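Long-range contacts in uncharacterized protein (Aeromonas hydrophila J-1, PDB 6R1J), which forms one component, AhlC, of AHL, the tripartite alpha-pore-forming toxin of Aeromonas hydrophila: residues Q143-L148 against T174-K179; A129-L134 against G185-I190; S24-N29 against I194-G199; Q115-L120 against G199-T204. The protein carries 3 engineered substitutions. One frame throughout, in Å; residues are numbered along the deposited sequence.

Contacts 1, 2 and 4 follow one another along the antiparallel pair of helix 78-157 and helix 163-236, the same two helices meeting again and again: the centres of contacts 1 and 2 lie 18 Å apart, those of 2 and 4 21 Å apart. Contact 1 is nested within the loop closed by contact 2, and contact 2 within that closed by contact 4. Contact 3 brings the loop before helix 28-70 onto helix 163-236. It touches contact 2 through Ile131 and Ile194, and its centre is 8 Å from that of contact 4, with which it shares Gly199. A bound sodium ion lies about 12 Å from the Phe200 side chain of contact 4.

Contact 1 (Q143-L148 against T174-K179); sequences QELDSL and TQTQNK
Thr176 meets Glu144, Leu145 and Leu148, and each of its two branches has a different neighbour. Its methyl, CG2, lies 3.7 Å from Leu145 CD1 and is also met by Glu144, whose CG is 4.0 Å from that same Thr176 CG2. The hydroxyl branch runs tip to tip with Leu148: Leu148 CD1 comes within 3.2 Å of Thr176 OG1, a close approach of a methyl to an oxygen. Leu145, sliding past Thr176 in the opposite direction, divides its own branches in a similar way. CD1 reaches the neighbouring backbone, 3.6 Å from Gln177 N, and CD2 rests 3.7 Å from Gln177 OE1, which comes near because the Gln177 chain bends at its second torsion (chi2 62°). The two segments belong to an antiparallel helical hairpin, helix 78-157 against helix 163-236, with short axes 9.6 Å apart at an angle of 155°. At one edge of the contact Glu144 and Lys179, both exposed and both stretched out beyond CG, cross at about a right angle. Their ends form a salt bridge at 3.4 Å between Lys179 NZ and Glu144 OE2, a weak hydrogen bond at a site where solvent would compete. Farther out, Thr176 OG1 is satisfied within its own helix by a hydrogen bond with Thr172 O, which fixes the threonine's rotation and leaves its methyl directed at Leu145. Leu148 packs also on Leu169, Thr172 and Leu173 earlier in the partner helix, and Gln177 touches Val263 of the second subunit.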
loop_
_atom_site.group_PDB
_atom_site.type_symbol
_atom_site.label_atom_id
_atom_site.label_comp_id
_atom_site.label_asym_id
_atom_site.label_seq_id
_atom_site.Cartn_x
_atom_site.Cartn_y
_atom_site.Cartn_z
ATOM N N GLN A 143 29.184 0.557 16.602
ATOM C CA GLN A 143 30.627 0.404 16.265
ATOM C C GLN A 143 31.476 0.960 17.415
ATOM O O GLN A 143 32.449 0.313 17.800
ATOM C CB GLN A 143 30.994 1.165 14.998
ATOM C CG GLN A 143 30.352 0.616 13.737
ATOM C CD GLN A 143 30.865 1.401 12.555
ATOM O OE1 GLN A 143 31.794 2.199 12.678
ATOM N NE2 GLN A 143 30.262 1.187 11.400
ATOM N N GLU A 144 31.088 2.126 17.934
ATOM C CA GLU A 144 31.774 2.844 19.042
ATOM C C GLU A 144 31.781 1.925 20.274
ATOM O O GLU A 144 32.836 1.821 20.927
ATOM C CB GLU A 144 31.081 4.198 19.227
ATOM C CG GLU A 144 31.808 5.196 20.105
ATOM C CD GLU A 144 31.099 6.544 20.235
ATOM O OE1 GLU A 144 31.532 7.345 21.086
ATOM O OE2 GLU A 144 30.114 6.807 19.494
ATOM N N LEU A 145 30.672 1.225 20.539
ATOM C CA LEU A 145 30.505 0.279 21.682
ATOM C C LEU A 145 31.344 -0.995 21.435
ATOM O O LEU A 145 31.768 -1.607 22.448
ATOM C CB LEU A 145 29.009 -0.032 21.856
ATOM C CG LEU A 145 28.549 -0.581 23.203
ATOM C CD1 LEU A 145 28.434 0.525 24.243
ATOM C CD2 LEU A 145 27.212 -1.295 23.057
ATOM N N ASP A 146 31.584 -1.383 20.167
ATOM C CA ASP A 146 32.410 -2.567 19.770
ATOM C C ASP A 146 33.876 -2.294 20.121
ATOM O O ASP A 146 34.484 -3.184 20.761
ATOM C CB ASP A 146 32.293 -2.925 18.279
ATOM C CG ASP A 146 30.972 -3.573 17.882
ATOM O OD1 ASP A 146 30.218 -3.997 18.792
ATOM O OD2 ASP A 146 30.700 -3.655 16.658
ATOM N N SER A 147 34.419 -1.142 19.692
ATOM C CA SER A 147 35.784 -0.655 20.041
ATOM C C SER A 147 35.977 -0.690 21.554
ATOM O O SER A 147 36.939 -1.343 21.999
ATOM C CB SER A 147 36.052 0.740 19.563
ATOM O OG SER A 147 36.498 0.736 18.222
ATOM N N LEU A 148 35.117 0.021 22.294
ATOM C CA LEU A 148 35.201 0.141 23.777
ATOM C C LEU A 148 35.299 -1.253 24.407
ATOM O O LEU A 148 36.201 -1.428 25.244
ATOM C CB LEU A 148 34.018 0.934 24.355
ATOM C CG LEU A 148 33.993 2.440 24.061
ATOM C CD1 LEU A 148 32.786 3.088 24.725
ATOM C CD2 LEU A 148 35.267 3.150 24.510
ATOM N N THR A 174 29.382 3.155 29.826
ATOM C CA THR A 174 28.032 3.578 30.299
ATOM C C THR A 174 27.478 4.660 29.364
ATOM O O THR A 174 26.346 4.483 28.886
ATOM C CB THR A 174 28.057 4.091 31.745
ATOM O OG1 THR A 174 28.489 2.985 32.529
ATOM C CG2 THR A 174 26.715 4.595 32.245
ATOM N N GLN A 175 28.247 5.719 29.090
ATOM C CA GLN A 175 27.813 6.862 28.230
ATOM C C GLN A 175 27.431 6.352 26.830
ATOM O O GLN A 175 26.372 6.754 26.311
ATOM C CB GLN A 175 28.909 7.935 28.132
ATOM C CG GLN A 175 29.332 8.531 29.479
ATOM C CD GLN A 175 28.213 9.265 30.181
ATOM O OE1 GLN A 175 27.447 10.014 29.564
ATOM N NE2 GLN A 175 28.120 9.069 31.489
ATOM N N THR A 176 28.271 5.515 26.218
ATOM C CA THR A 176 28.069 4.987 24.836
ATOM C C THR A 176 26.855 4.045 24.823
ATOM O O THR A 176 26.104 4.073 23.844
ATOM C CB THR A 176 29.340 4.300 24.315
ATOM O OG1 THR A 176 30.413 5.233 24.458
ATOM C CG2 THR A 176 29.242 3.849 22.871
ATOM N N GLN A 177 26.672 3.259 25.881
ATOM C CA GLN A 177 25.527 2.332 26.038
ATOM C C GLN A 177 24.237 3.179 26.052
ATOM O O GLN A 177 23.343 2.879 25.233
ATOM C CB GLN A 177 25.749 1.442 27.267
ATOM C CG GLN A 177 24.532 0.610 27.670
ATOM C CD GLN A 177 24.060 -0.400 26.641
ATOM O OE1 GLN A 177 24.524 -0.442 25.499
ATOM N NE2 GLN A 177 23.114 -1.234 27.048
ATOM N N ASN A 178 24.169 4.228 26.894
ATOM C CA ASN A 178 23.008 5.156 27.015
ATOM C C ASN A 178 22.767 5.877 25.683
ATOM O O ASN A 178 21.597 6.222 25.419
ATOM C CB ASN A 178 23.190 6.214 28.104
ATOM C CG ASN A 178 23.385 5.612 29.478
ATOM O OD1 ASN A 178 23.194 4.410 29.680
ATOM N ND2 ASN A 178 23.786 6.447 30.419
ATOM N N LYS A 179 23.823 6.139 24.905
ATOM C CA LYS A 179 23.685 6.727 23.554
ATOM C C LYS A 179 22.980 5.697 22.656
ATOM O O LYS A 179 22.081 6.111 21.925
ATOM C CB LYS A 179 25.025 7.152 22.955
ATOM C CG LYS A 179 24.927 7.826 21.595
ATOM C CD LYS A 179 26.262 8.001 20.902
ATOM C CE LYS A 179 26.144 8.704 19.569
ATOM N NZ LYS A 179 27.467 8.797 18.911
#

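Contact 2 (A129-L134 against G185-I190); sequences ATIAGL and GQVNQI
Between Leu134 and Val187 the two arms of the antiparallel hairpin come into apolar contact, and the leucine can be traced outward atom by atom. Its CB meets a valine methyl first, Val187 CG2, at 3.7 Å. Beyond CG, the CD2 branch enters the gap between two residues one helical turn apart: Leu134 CD2 is 3.9 Å from Gln186 CB and 4.0 Å from Ile190 CG1. Leu134 crosses both of these side chains at about a right angle. Ile131, one turn before it, takes the neighbouring place. Its CB faces Ile190 CG2 at 4.0 Å, while CG1, held anti to the backbone nitrogen (chi1 -162°), carries CD1 across Val187, 3.9 Å from the backbone oxygen Val187 O. Ile190 thus offers one branch to each: CG1 to Leu134, CG2 to Ile131. The polar ends nearby bond within their own helices, Thr130 OG1 to Glu126 O and Gln186 NE2 to Ser182 OG, and on the outer side Asn188 and Gly185 bond to Gln8 of the second subunit. No hydrogen bond spans the two segments, so cohesion here rests on the fit of branched aliphatic groups and carries little directional preference.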
loop_
_atom_site.group_PDB
_atom_site.type_symbol
_atom_site.label_atom_id
_atom_site.label_comp_id
_atom_site.label_asym_id
_atom_site.label_seq_id
_atom_site.Cartn_x
_atom_site.Cartn_y
_atom_site.Cartn_z
ATOM N N ALA A 129 13.333 10.573 6.090
ATOM C CA ALA A 129 14.673 11.210 6.117
ATOM C C ALA A 129 15.240 11.140 7.530
ATOM O O ALA A 129 16.385 10.657 7.700
ATOM C CB ALA A 129 14.626 12.635 5.616
ATOM N N THR A 130 14.453 11.540 8.527
ATOM C CA THR A 130 14.847 11.540 9.957
ATOM C C THR A 130 15.188 10.109 10.405
ATOM O O THR A 130 16.234 9.902 11.010
ATOM C CB THR A 130 13.750 12.139 10.856
ATOM O OG1 THR A 130 13.474 13.453 10.394
ATOM C CG2 THR A 130 14.151 12.208 12.312
ATOM N N ILE A 131 14.371 9.122 10.092
ATOM C CA ILE A 131 14.665 7.749 10.573
ATOM C C ILE A 131 15.954 7.231 9.900
ATOM O O ILE A 131 16.741 6.540 10.577
ATOM C CB ILE A 131 13.444 6.827 10.437
ATOM C CG1 ILE A 131 13.595 5.590 11.322
ATOM C CG2 ILE A 131 13.189 6.443 8.996
ATOM C CD1 ILE A 131 12.333 4.766 11.478
ATOM N N ALA A 132 16.232 7.593 8.653
ATOM C CA ALA A 132 17.457 7.130 7.973
ATOM C C ALA A 132 18.677 7.791 8.627
ATOM O O ALA A 132 19.639 7.078 9.027
ATOM C CB ALA A 132 17.372 7.447 6.511
ATOM N N GLY A 133 18.657 9.348 9.286
ATOM C CA GLY A 133 19.892 9.700 10.009
ATOM C C GLY A 133 19.999 8.960 11.328
ATOM O O GLY A 133 21.110 8.639 11.714
ATOM N N LEU A 134 18.885 8.690 12.010
ATOM C CA LEU A 134 18.895 8.017 13.336
ATOM C C LEU A 134 19.465 6.603 13.179
ATOM O O LEU A 134 20.161 6.130 14.111
ATOM C CB LEU A 134 17.485 7.978 13.935
ATOM C CG LEU A 134 17.105 9.175 14.807
ATOM C CD1 LEU A 134 17.539 10.483 14.174
ATOM C CD2 LEU A 134 15.611 9.167 15.088
ATOM N N GLY A 185 15.460 3.756 21.092
ATOM C CA GLY A 185 14.166 4.294 21.550
ATOM C C GLY A 185 13.654 5.330 20.571
ATOM O O GLY A 185 12.438 5.315 20.289
ATOM N N GLN A 186 14.545 6.192 20.071
ATOM C CA GLN A 186 14.201 7.242 19.082
ATOM C C GLN A 186 13.774 6.595 17.756
ATOM O O GLN A 186 12.798 7.080 17.156
ATOM C CB GLN A 186 15.368 8.195 18.864
ATOM C CG GLN A 186 15.624 9.070 20.074
ATOM C CD GLN A 186 16.877 9.888 19.893
ATOM O OE1 GLN A 186 17.050 10.559 18.879
ATOM N NE2 GLN A 186 17.752 9.835 20.890
ATOM N N VAL A 187 14.488 5.567 17.299
ATOM C CA VAL A 187 14.121 4.876 16.036
ATOM C C VAL A 187 12.754 4.212 16.246
ATOM O O VAL A 187 11.890 4.404 15.381
ATOM C CB VAL A 187 15.202 3.893 15.568
ATOM C CG1 VAL A 187 14.705 2.985 14.444
ATOM C CG2 VAL A 187 16.442 4.651 15.132
ATOM N N ASN A 188 12.544 3.532 17.371
ATOM C CA ASN A 188 11.251 2.859 17.661
ATOM C C ASN A 188 10.135 3.912 17.634
ATOM O O ASN A 188 9.064 3.658 17.038
ATOM C CB ASN A 188 11.268 2.106 18.994
ATOM C CG ASN A 188 10.155 1.073 19.078
ATOM O OD1 ASN A 188 10.201 0.084 18.363
ATOM N ND2 ASN A 188 9.212 1.234 19.993
ATOM N N GLN A 189 10.411 5.074 18.220
ATOM C CA GLN A 189 9.459 6.198 18.356
ATOM C C GLN A 189 9.020 6.684 16.974
ATOM O O GLN A 189 7.813 6.845 16.757
ATOM C CB GLN A 189 10.121 7.321 19.163
ATOM C CG GLN A 189 9.366 8.639 19.177
ATOM C CD GLN A 189 8.040 8.528 19.877
ATOM O OE1 GLN A 189 7.865 7.737 20.807
ATOM N NE2 GLN A 189 7.089 9.329 19.422
ATOM N N ILE A 190 9.967 6.937 16.081
ATOM C CA ILE A 190 9.678 7.501 14.738
ATOM C C ILE A 190 8.975 6.414 13.906
ATOM O O ILE A 190 8.061 6.774 13.190
ATOM C CB ILE A 190 10.937 8.061 14.050
ATOM C CG1 ILE A 190 11.628 9.164 14.863
ATOM C CG2 ILE A 190 10.606 8.545 12.649
ATOM C CD1 ILE A 190 10.915 10.500 14.898
#

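Contact 3 (S24-N29 against I194-G199); sequences SGLPQN and IQRQQG
Arg196 and Leu26 meet where the loop between helix 5-21 and helix 28-70, to which residues 24-27 belong, lies against helix 163-236 within an all-helical fold. Pro27 occupies the N-cap position, ending the loop where helix 28-70 begins. The Leu26 side chain lies alongside Gln197, the two pointing in opposite directions, and its CD2 is 3.6 Å from Gln197 CG, part of the aliphatic portion of that residue. With Arg196 it crosses obliquely, the same Leu26 CD2 standing 4.0 Å from Arg196 CG, so one methyl touches the stems of two polar residues. Gln197, extended beyond CG, carries its amide to the proline from the opposite direction, and Gln197 NE2 comes 3.8 Å from Pro27 CD, a van der Waals contact with the flank of the ring. Gln197 also packs on Ile123 of helix 78-157. Arg196 leaves its helix with CG anti to the backbone nitrogen and then bends at its third torsion (chi3 -64°), which swings the guanidinium toward the start of the loop. Gly25 has a positive phi, part of the turn that carries the chain from Ser24 to Leu26. On the second subunit, Gln15 both packs against Arg196 and accepts a hydrogen bond from Ser24 N, so the loop is held both by its own chain and by a neighbouring subunit. Arg196 NH1 donates to Ser24 O at 3.0 Å, the oxygen near the guanidinium plane but the donor 48° out of the carbonyl plane.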
loop_
_atom_site.group_PDB
_atom_site.type_symbol
_atom_site.label_atom_id
_atom_site.label_comp_id
_atom_site.label_asym_id
_atom_site.label_seq_id
_atom_site.Cartn_x
_atom_site.Cartn_y
_atom_site.Cartn_z
ATOM N N SER A 24 -5.056 10.171 17.907
ATOM C CA SER A 24 -4.508 11.257 18.753
ATOM C C SER A 24 -3.004 11.400 18.504
ATOM O O SER A 24 -2.345 10.484 17.907
ATOM C CB SER A 24 -4.857 11.004 20.195
ATOM O OG SER A 24 -4.287 9.782 20.648
ATOM N N GLY A 25 -2.464 12.550 18.891
ATOM C CA GLY A 25 -1.012 12.782 18.872
ATOM C C GLY A 25 -0.527 13.058 17.478
ATOM O O GLY A 25 0.632 12.808 17.226
ATOM N N LEU A 26 -1.403 13.519 16.589
ATOM C CA LEU A 26 -1.005 13.793 15.190
ATOM C C LEU A 26 -0.797 15.294 15.012
ATOM O O LEU A 26 -1.236 16.107 15.821
ATOM C CB LEU A 26 -2.054 13.201 14.233
ATOM C CG LEU A 26 -2.105 11.672 14.195
ATOM C CD1 LEU A 26 -3.251 11.187 13.308
ATOM C CD2 LEU A 26 -0.773 11.075 13.715
ATOM N N PRO A 27 -0.090 15.697 13.953
ATOM C CA PRO A 27 0.157 17.112 13.709
ATOM C C PRO A 27 -1.051 17.909 13.232
ATOM O O PRO A 27 -2.110 17.336 12.912
ATOM C CB PRO A 27 1.233 17.123 12.617
ATOM C CG PRO A 27 1.106 15.770 11.940
ATOM C CD PRO A 27 0.648 14.821 13.022
ATOM N N GLN A 28 -0.832 19.222 13.142
ATOM C CA GLN A 28 -1.882 20.217 12.846
ATOM C C GLN A 28 -2.678 19.794 11.593
ATOM O O GLN A 28 -3.907 19.891 11.647
ATOM C CB GLN A 28 -1.299 21.615 12.635
ATOM C CG GLN A 28 -2.382 22.647 12.368
ATOM C CD GLN A 28 -3.235 22.888 13.589
ATOM O OE1 GLN A 28 -2.704 23.095 14.686
ATOM N NE2 GLN A 28 -4.556 22.877 13.423
ATOM N N ASN A 29 -2.029 19.366 10.506
ATOM C CA ASN A 29 -2.782 19.008 9.269
ATOM C C ASN A 29 -3.783 17.869 9.541
ATOM O O ASN A 29 -4.827 17.892 8.852
ATOM C CB ASN A 29 -1.884 18.698 8.074
ATOM C CG ASN A 29 -1.082 19.903 7.626
ATOM O OD1 ASN A 29 -1.610 20.825 7.019
ATOM N ND2 ASN A 29 0.192 19.876 7.909
ATOM N N ILE A 194 5.425 6.915 12.205
ATOM C CA ILE A 194 5.238 6.687 10.743
ATOM C C ILE A 194 4.019 5.784 10.555
ATOM O O ILE A 194 3.191 6.123 9.733
ATOM C CB ILE A 194 6.483 6.077 10.106
ATOM C CG1 ILE A 194 7.617 7.091 10.020
ATOM C CG2 ILE A 194 6.152 5.497 8.731
ATOM C CD1 ILE A 194 8.949 6.439 9.720
ATOM N N GLN A 195 3.954 4.684 11.296
ATOM C CA GLN A 195 2.845 3.692 11.251
ATOM C C GLN A 195 1.501 4.378 11.534
ATOM O O GLN A 195 0.531 4.201 10.751
ATOM C CB GLN A 195 3.197 2.564 12.220
ATOM C CG GLN A 195 2.112 1.535 12.480
ATOM C CD GLN A 195 2.660 0.537 13.480
ATOM O OE1 GLN A 195 3.056 -0.579 13.132
ATOM N NE2 GLN A 195 2.784 0.964 14.724
ATOM N N ARG A 196 1.436 5.185 12.590
ATOM C CA ARG A 196 0.187 5.868 12.982
ATOM C C ARG A 196 -0.227 6.846 11.894
ATOM O O ARG A 196 -1.428 6.908 11.549
ATOM C CB ARG A 196 0.426 6.618 14.286
ATOM C CG ARG A 196 -0.823 7.221 14.876
ATOM C CD ARG A 196 -0.484 7.864 16.200
ATOM N NE ARG A 196 -0.024 6.914 17.209
ATOM C CZ ARG A 196 -0.066 7.148 18.532
ATOM N NH1 ARG A 196 -0.574 8.285 18.993
ATOM N NH2 ARG A 196 0.346 6.229 19.393
ATOM N N GLN A 197 0.698 7.646 11.381
ATOM C CA GLN A 197 0.310 8.589 10.308
ATOM C C GLN A 197 -0.152 7.827 9.056
ATOM O O GLN A 197 -1.036 8.339 8.372
ATOM C CB GLN A 197 1.434 9.569 9.939
ATOM C CG GLN A 197 1.629 10.635 11.004
ATOM C CD GLN A 197 2.568 11.758 10.621
ATOM O OE1 GLN A 197 2.755 12.078 9.439
ATOM N NE2 GLN A 197 3.195 12.321 11.651
ATOM N N GLN A 198 0.522 6.759 8.659
ATOM C CA GLN A 198 0.092 5.999 7.446
ATOM C C GLN A 198 -1.346 5.489 7.678
ATOM O O GLN A 198 -2.208 5.582 6.771
ATOM C CB GLN A 198 1.055 4.844 7.182
ATOM C CG GLN A 198 2.425 5.299 6.680
ATOM C CD GLN A 198 3.443 4.177 6.711
ATOM O OE1 GLN A 198 3.343 3.255 7.527
ATOM N NE2 GLN A 198 4.455 4.244 5.840
ATOM N N GLY A 199 -1.618 4.947 8.855
ATOM C CA GLY A 199 -2.973 4.477 9.197
ATOM C C GLY A 199 -3.966 5.614 9.064
ATOM O O GLY A 199 -5.053 5.446 8.450
#

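Contact 4 (Q115-L120 against G199-T204); sequences QDNIAL and GFLGQT
Leu120 lies against the edge of the Phe200 ring, its CD1 near the ring plane and 3.7 Å from Phe200 CE2, the two side chains crossing at about a right angle. Leu120 CB lies 3.9 Å from Leu201 CD2. That leucine methyl is shared, since it also lies 3.5 Å from Asn117 OD1. The polar pair sits beside it: Thr204 OG1 donates to Asn117 OD1 at 2.7 Å, with the donor tilted 28° from the carbonyl plane. Thr204 holds OG1 between its backbone nitrogen and carbonyl carbon (chi1 68°); its methyl, CG2, is then placed over one face of the Phe200 ring, 3.4 Å above the plane and toward the rim. Segments 115-120 and 199-204 are again antiparallel parts of helix 78-157 and helix 163-236, their short axes 10.9 Å apart, but here other helices close in: Phe200 packs on Ile20 of helix 5-21 and meets Phe23 edge-to-face, and Asn117 touches Ile33 of helix 28-70. Most of the touching residues are buried, so the hydroxyl-to-amide bond satisfies polar atoms that would otherwise be costly to bury and adds a directional link to an otherwise apolar interface.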
loop_
_atom_site.group_PDB
_atom_site.type_symbol
_atom_site.label_atom_id
_atom_site.label_comp_id
_atom_site.label_asym_id
_atom_site.label_seq_id
_atom_site.Cartn_x
_atom_site.Cartn_y
_atom_site.Cartn_z
ATOM N N GLN A 115 -5.607 18.885 0.282
ATOM C CA GLN A 115 -4.427 19.746 0.638
ATOM C C GLN A 115 -3.816 19.289 1.965
ATOM O O GLN A 115 -2.561 19.105 2.045
ATOM C CB GLN A 115 -4.818 21.234 0.543
ATOM C CG GLN A 115 -5.167 21.655 -0.883
ATOM C CD GLN A 115 -3.991 21.533 -1.825
ATOM O OE1 GLN A 115 -2.859 21.820 -1.456
ATOM N NE2 GLN A 115 -4.236 21.110 -3.058
ATOM N N ASP A 116 -4.620 19.006 2.992
ATOM C CA ASP A 116 -4.094 18.519 4.277
ATOM C C ASP A 116 -3.439 17.144 4.065
ATOM O O ASP A 116 -2.391 16.845 4.685
ATOM C CB ASP A 116 -5.169 18.563 5.360
ATOM C CG ASP A 116 -5.461 19.981 5.861
ATOM O OD1 ASP A 116 -4.471 20.717 6.053
ATOM O OD2 ASP A 116 -6.671 20.324 6.062
ATOM N N ASN A 117 -4.008 16.306 3.201
ATOM C CA ASN A 117 -3.398 14.977 2.930
ATOM C C ASN A 117 -2.004 15.142 2.318
ATOM O O ASN A 117 -1.089 14.459 2.788
ATOM C CB ASN A 117 -4.248 14.133 1.989
ATOM C CG ASN A 117 -5.356 13.420 2.734
ATOM O OD1 ASN A 117 -5.385 13.430 3.968
ATOM N ND2 ASN A 117 -6.202 12.704 2.009
ATOM N N ILE A 118 -1.891 15.946 1.278
ATOM C CA ILE A 118 -0.581 16.240 0.637
ATOM C C ILE A 118 0.395 16.758 1.708
ATOM O O ILE A 118 1.525 16.245 1.777
ATOM C CB ILE A 118 -0.810 17.194 -0.541
ATOM C CG1 ILE A 118 -1.631 16.488 -1.618
ATOM C CG2 ILE A 118 0.503 17.709 -1.099
ATOM C CD1 ILE A 118 -2.117 17.389 -2.700
ATOM N N ALA A 119 -0.017 17.717 2.551
ATOM C CA ALA A 119 0.829 18.287 3.639
ATOM C C ALA A 119 1.250 17.149 4.579
ATOM O O ALA A 119 2.420 17.075 4.945
ATOM C CB ALA A 119 0.107 19.407 4.378
ATOM N N LEU A 120 0.345 16.238 4.957
ATOM C CA LEU A 120 0.728 15.098 5.828
ATOM C C LEU A 120 1.745 14.174 5.132
ATOM O O LEU A 120 2.654 13.697 5.841
ATOM C CB LEU A 120 -0.507 14.301 6.239
ATOM C CG LEU A 120 -1.334 14.938 7.342
ATOM C CD1 LEU A 120 -2.583 14.096 7.596
ATOM C CD2 LEU A 120 -0.500 15.116 8.608
ATOM N N GLY A 199 -1.618 4.947 8.855
ATOM C CA GLY A 199 -2.973 4.477 9.197
ATOM C C GLY A 199 -3.966 5.614 9.064
ATOM O O GLY A 199 -5.053 5.446 8.450
ATOM N N PHE A 200 -3.644 6.777 9.607
ATOM C CA PHE A 200 -4.546 7.952 9.540
ATOM C C PHE A 200 -4.786 8.372 8.089
ATOM O O PHE A 200 -5.917 8.640 7.674
ATOM C CB PHE A 200 -3.937 9.105 10.348
ATOM C CG PHE A 200 -4.799 10.320 10.327
ATOM C CD1 PHE A 200 -5.830 10.473 11.246
ATOM C CD2 PHE A 200 -4.538 11.357 9.442
ATOM C CE1 PHE A 200 -6.609 11.627 11.236
ATOM C CE2 PHE A 200 -5.320 12.507 9.446
ATOM C CZ PHE A 200 -6.352 12.643 10.344
ATOM N N LEU A 201 -3.720 8.504 7.309
ATOM C CA LEU A 201 -3.854 8.877 5.882
ATOM C C LEU A 201 -4.685 7.832 5.097
ATOM O O LEU A 201 -5.421 8.240 4.227
ATOM C CB LEU A 201 -2.457 9.027 5.278
ATOM C CG LEU A 201 -1.821 10.398 5.500
ATOM C CD1 LEU A 201 -0.339 10.372 5.173
ATOM C CD2 LEU A 201 -2.546 11.440 4.659
ATOM N N GLY A 202 -4.551 6.554 5.399
ATOM C CA GLY A 202 -5.412 5.493 4.812
ATOM C C GLY A 202 -6.886 5.793 5.075
ATOM O O GLY A 202 -7.695 5.726 4.143
ATOM N N GLN A 203 -7.227 6.254 6.271
ATOM C CA GLN A 203 -8.631 6.554 6.611
ATOM C C GLN A 203 -9.052 7.850 5.950
ATOM O O GLN A 203 -10.181 7.897 5.444
ATOM C CB GLN A 203 -8.830 6.592 8.121
ATOM C CG GLN A 203 -8.646 5.239 8.744
ATOM C CD GLN A 203 -9.649 4.279 8.159
ATOM O OE1 GLN A 203 -10.854 4.503 8.247
ATOM N NE2 GLN A 203 -9.135 3.224 7.555
ATOM N N THR A 204 -8.184 8.873 5.891
ATOM C CA THR A 204 -8.582 10.137 5.262
ATOM C C THR A 204 -8.655 9.940 3.749
ATOM O O THR A 204 -9.500 10.575 3.135
ATOM C CB THR A 204 -7.729 11.349 5.680
ATOM O OG1 THR A 204 -6.420 11.236 5.196
ATOM C CG2 THR A 204 -7.591 11.467 7.174
#